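Local coordinates for protein carbonic anhydrase (PDB 3UCO) that probably catalyses the reversible hydration of carbon dioxide to hydrogencarbonate, using one zinc ion per subunit, at residues A[38-43]-A[93-98]. Sequence-based numbering, arbitrary orientation.
Sequences QAPEYL and LKIKHI
The backbone oxygen of E41 takes two N-H groups at once, from K96 N at 2.9 Å and H97 N at 3.0 Å. H97 N arrives nearly in line with the carbonyl, whereas K96 N is tilted 32° from its plane. The next rung runs the other way, L43 N donating to H97 O over 2.8 Å, and Y42 CA makes a CA-H...O contact with that same oxygen.

On one face of the sheet the rings of Y42 and H97 meet obliquely, planes 37° apart, with Y42 CE1 3.4 Å from H97 CD2. Y42 has CG anti to its carbonyl carbon (chi1 -60°), which swings the ring across to the imidazole and the H97 CB. With an alanine in place of Y42, the imidazole of H97 would probably lose its aromatic neighbour and a gap would open beside it. A water joins H97 NE2 to E41 OE2, and S182 engages ND1, so both ring nitrogens are held; K96 CB lies over one imidazole face.

L43 and I98 turn to the other face, where L43 CB meets I95 CD1 at 3.8 Å, and helix 80-92 covers L43 through L86 and T89. Before the strands, L93 CD1 packs 4.0 Å from P40 CG and also touches Q38, whose OE1 is hydrogen-bonded to S50 OG of the second subunit. Here strands 42-47 and 97-103 begin, parallel neighbours in the central sheet of the beta-class carbonic anhydrase fold.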
ATOM      1  N   GLN A  38      -4.432   2.123 -28.262  1.00 54.08           N
ATOM      2  CA  GLN A  38      -3.237   1.295 -28.187  1.00 54.76           C
ATOM      3  C   GLN A  38      -3.664  -0.163 -28.137  1.00 55.07           C
ATOM      4  O   GLN A  38      -4.751  -0.508 -27.674  1.00 54.98           O
ATOM      5  CB  GLN A  38      -2.419   1.611 -26.928  1.00 54.03           C
ATOM      6  CG  GLN A  38      -3.231   1.450 -25.642  1.00 54.44           C
ATOM      7  CD  GLN A  38      -2.432   1.694 -24.376  1.00 56.29           C
ATOM      8  OE1 GLN A  38      -1.225   1.450 -24.322  1.00 57.66           O
ATOM      9  NE2 GLN A  38      -3.106   2.205 -23.349  1.00 56.12           N
ATOM     10  N   ALA A  39      -2.779  -1.011 -28.613  1.00 56.31           N
ATOM     11  CA  ALA A  39      -2.985  -2.450 -28.641  1.00 58.47           C
ATOM     12  C   ALA A  39      -1.565  -3.057 -28.511  1.00 59.22           C
ATOM     13  O   ALA A  39      -1.074  -3.728 -29.425  1.00 61.05           O
ATOM     14  CB  ALA A  39      -3.696  -2.872 -29.968  1.00 56.98           C
ATOM     15  N   PRO A  40      -0.873  -2.779 -27.380  1.00 59.04           N
ATOM     16  CA  PRO A  40       0.415  -3.427 -27.241  1.00 58.19           C
ATOM     17  C   PRO A  40       0.243  -4.956 -27.049  1.00 57.92           C
ATOM     18  O   PRO A  40      -0.787  -5.436 -26.586  1.00 56.58           O
ATOM     19  CB  PRO A  40       0.968  -2.778 -25.966  1.00 57.94           C
ATOM     20  CG  PRO A  40      -0.272  -2.549 -25.134  1.00 57.69           C
ATOM     21  CD  PRO A  40      -1.278  -2.073 -26.137  1.00 58.36           C
ATOM     22  N   GLU A  41       1.276  -5.705 -27.382  1.00 58.37           N
ATOM     23  CA  GLU A  41       1.279  -7.143 -27.128  1.00 58.59           C
ATOM     24  C   GLU A  41       2.116  -7.570 -25.935  1.00 56.69           C
ATOM     25  O   GLU A  41       1.952  -8.703 -25.461  1.00 55.34           O
ATOM     26  CB  GLU A  41       1.762  -7.861 -28.380  1.00 60.17           C
ATOM     27  CG  GLU A  41       0.890  -7.462 -29.584  1.00 68.42           C
ATOM     28  CD  GLU A  41       0.720  -8.574 -30.589  1.00 79.67           C
ATOM     29  OE1 GLU A  41      -0.434  -8.733 -31.093  1.00 82.80           O
ATOM     30  OE2 GLU A  41       1.738  -9.284 -30.854  1.00 82.95           O
ATOM     31  N   TYR A  42       2.992  -6.662 -25.472  1.00 54.95           N
ATOM     32  CA  TYR A  42       3.860  -6.858 -24.305  1.00 54.62           C
ATOM     33  C   TYR A  42       3.498  -5.950 -23.138  1.00 53.33           C
ATOM     34  O   TYR A  42       3.244  -4.716 -23.331  1.00 53.78           O
ATOM     35  CB  TYR A  42       5.349  -6.606 -24.643  1.00 55.39           C
ATOM     36  CG  TYR A  42       5.815  -7.546 -25.706  1.00 57.59           C
ATOM     37  CD1 TYR A  42       6.216  -8.844 -25.389  1.00 61.57           C
ATOM     38  CD2 TYR A  42       5.753  -7.176 -27.033  1.00 59.30           C
ATOM     39  CE1 TYR A  42       6.591  -9.749 -26.384  1.00 62.27           C
ATOM     40  CE2 TYR A  42       6.076  -8.050 -28.008  1.00 61.75           C
ATOM     41  CZ  TYR A  42       6.505  -9.331 -27.690  1.00 62.79           C
ATOM     42  OH  TYR A  42       6.865 -10.151 -28.709  1.00 64.63           O
ATOM     43  N   LEU A  43       3.502  -6.553 -21.950  1.00 49.65           N
ATOM     44  CA  LEU A  43       3.630  -5.813 -20.734  1.00 47.21           C
ATOM     45  C   LEU A  43       5.071  -5.991 -20.308  1.00 47.14           C
ATOM     46  O   LEU A  43       5.572  -7.102 -20.249  1.00 47.02           O
ATOM     47  CB  LEU A  43       2.711  -6.366 -19.639  1.00 46.04           C
ATOM     48  CG  LEU A  43       3.042  -5.888 -18.206  1.00 45.56           C
ATOM     49  CD1 LEU A  43       3.252  -4.372 -18.150  1.00 38.98           C
ATOM     50  CD2 LEU A  43       2.009  -6.340 -17.141  1.00 43.23           C
ATOM     51  N   LEU A  93      -6.510  -4.665 -22.136  1.00 57.46           N
ATOM     52  CA  LEU A  93      -5.842  -4.554 -23.421  1.00 57.52           C
ATOM     53  C   LEU A  93      -5.561  -5.929 -24.057  1.00 58.14           C
ATOM     54  O   LEU A  93      -5.185  -6.025 -25.212  1.00 57.58           O
ATOM     55  CB  LEU A  93      -4.545  -3.750 -23.305  1.00 57.14           C
ATOM     56  CG  LEU A  93      -4.703  -2.307 -22.837  1.00 56.85           C
ATOM     57  CD1 LEU A  93      -3.342  -1.768 -22.654  1.00 53.38           C
ATOM     58  CD2 LEU A  93      -5.505  -1.457 -23.801  1.00 55.51           C
ATOM     59  N   LYS A  94      -5.751  -6.985 -23.286  1.00 59.00           N
ATOM     60  CA  LYS A  94      -5.476  -8.370 -23.718  1.00 60.11           C
ATOM     61  C   LYS A  94      -4.088  -8.506 -24.317  1.00 59.52           C
ATOM     62  O   LYS A  94      -3.943  -8.898 -25.478  1.00 60.93           O
ATOM     63  CB  LYS A  94      -6.579  -8.956 -24.651  1.00 60.07           C
ATOM     64  CG  LYS A  94      -7.978  -9.084 -24.023  1.00 63.30           C
ATOM     65  CD  LYS A  94      -9.037  -9.053 -25.158  1.00 76.93           C
ATOM     66  CE  LYS A  94     -10.425  -8.405 -24.793  1.00 82.03           C
ATOM     67  NZ  LYS A  94     -10.971  -8.977 -23.518  1.00 83.75           N
ATOM     68  N   ILE A  95      -3.061  -8.206 -23.522  1.00 58.41           N
ATOM     69  CA  ILE A  95      -1.669  -8.411 -23.970  1.00 57.05           C
ATOM     70  C   ILE A  95      -1.411  -9.919 -23.995  1.00 57.15           C
ATOM     71  O   ILE A  95      -2.239 -10.728 -23.550  1.00 56.28           O
ATOM     72  CB  ILE A  95      -0.617  -7.652 -23.103  1.00 56.47           C
ATOM     73  CG1 ILE A  95      -0.821  -7.934 -21.609  1.00 55.18           C
ATOM     74  CG2 ILE A  95      -0.681  -6.189 -23.330  1.00 54.74           C
ATOM     75  CD1 ILE A  95       0.189  -8.823 -21.044  1.00 51.25           C
ATOM     76  N   LYS A  96      -0.284 -10.299 -24.558  1.00 57.72           N
ATOM     77  CA  LYS A  96       0.008 -11.730 -24.792  1.00 58.62           C
ATOM     78  C   LYS A  96       1.261 -12.161 -24.067  1.00 57.04           C
ATOM     79  O   LYS A  96       1.378 -13.299 -23.737  1.00 57.68           O
ATOM     80  CB  LYS A  96       0.178 -12.004 -26.309  1.00 59.62           C
ATOM     81  CG  LYS A  96      -1.153 -12.145 -27.061  1.00 64.72           C
ATOM     82  CD  LYS A  96      -0.922 -12.111 -28.562  1.00 74.30           C
ATOM     83  CE  LYS A  96      -2.226 -11.777 -29.316  1.00 78.12           C
ATOM     84  NZ  LYS A  96      -2.166 -12.376 -30.685  1.00 81.37           N
ATOM     85  N   HIS A  97       2.193 -11.238 -23.837  1.00 55.39           N
ATOM     86  CA  HIS A  97       3.466 -11.565 -23.233  1.00 55.23           C
ATOM     87  C   HIS A  97       3.863 -10.594 -22.127  1.00 53.44           C
ATOM     88  O   HIS A  97       3.747  -9.366 -22.294  1.00 53.86           O
ATOM     89  CB  HIS A  97       4.562 -11.631 -24.336  1.00 56.29           C
ATOM     90  CG  HIS A  97       4.090 -12.260 -25.618  1.00 60.80           C
ATOM     91  ND1 HIS A  97       3.703 -13.589 -25.701  1.00 65.04           N
ATOM     92  CD2 HIS A  97       3.911 -11.741 -26.858  1.00 62.66           C
ATOM     93  CE1 HIS A  97       3.323 -13.859 -26.939  1.00 65.65           C
ATOM     94  NE2 HIS A  97       3.434 -12.755 -27.659  1.00 65.64           N
ATOM     95  N   ILE A  98       4.354 -11.130 -21.011  1.00 51.16           N
ATOM     96  CA  ILE A  98       4.795 -10.336 -19.871  1.00 48.37           C
ATOM     97  C   ILE A  98       6.289 -10.539 -19.753  1.00 48.83           C
ATOM     98  O   ILE A  98       6.756 -11.676 -19.550  1.00 49.32           O
ATOM     99  CB  ILE A  98       4.080 -10.796 -18.600  1.00 47.88           C
ATOM    100  CG1 ILE A  98       2.570 -10.498 -18.711  1.00 47.60           C
ATOM    101  CG2 ILE A  98       4.664 -10.162 -17.386  1.00 45.61           C
ATOM    102  CD1 ILE A  98       1.716 -11.194 -17.649  1.00 45.13           C
TER
HETATM  103  O   HOH W   1       3.266 -11.069 -30.078  1.00 70.68           O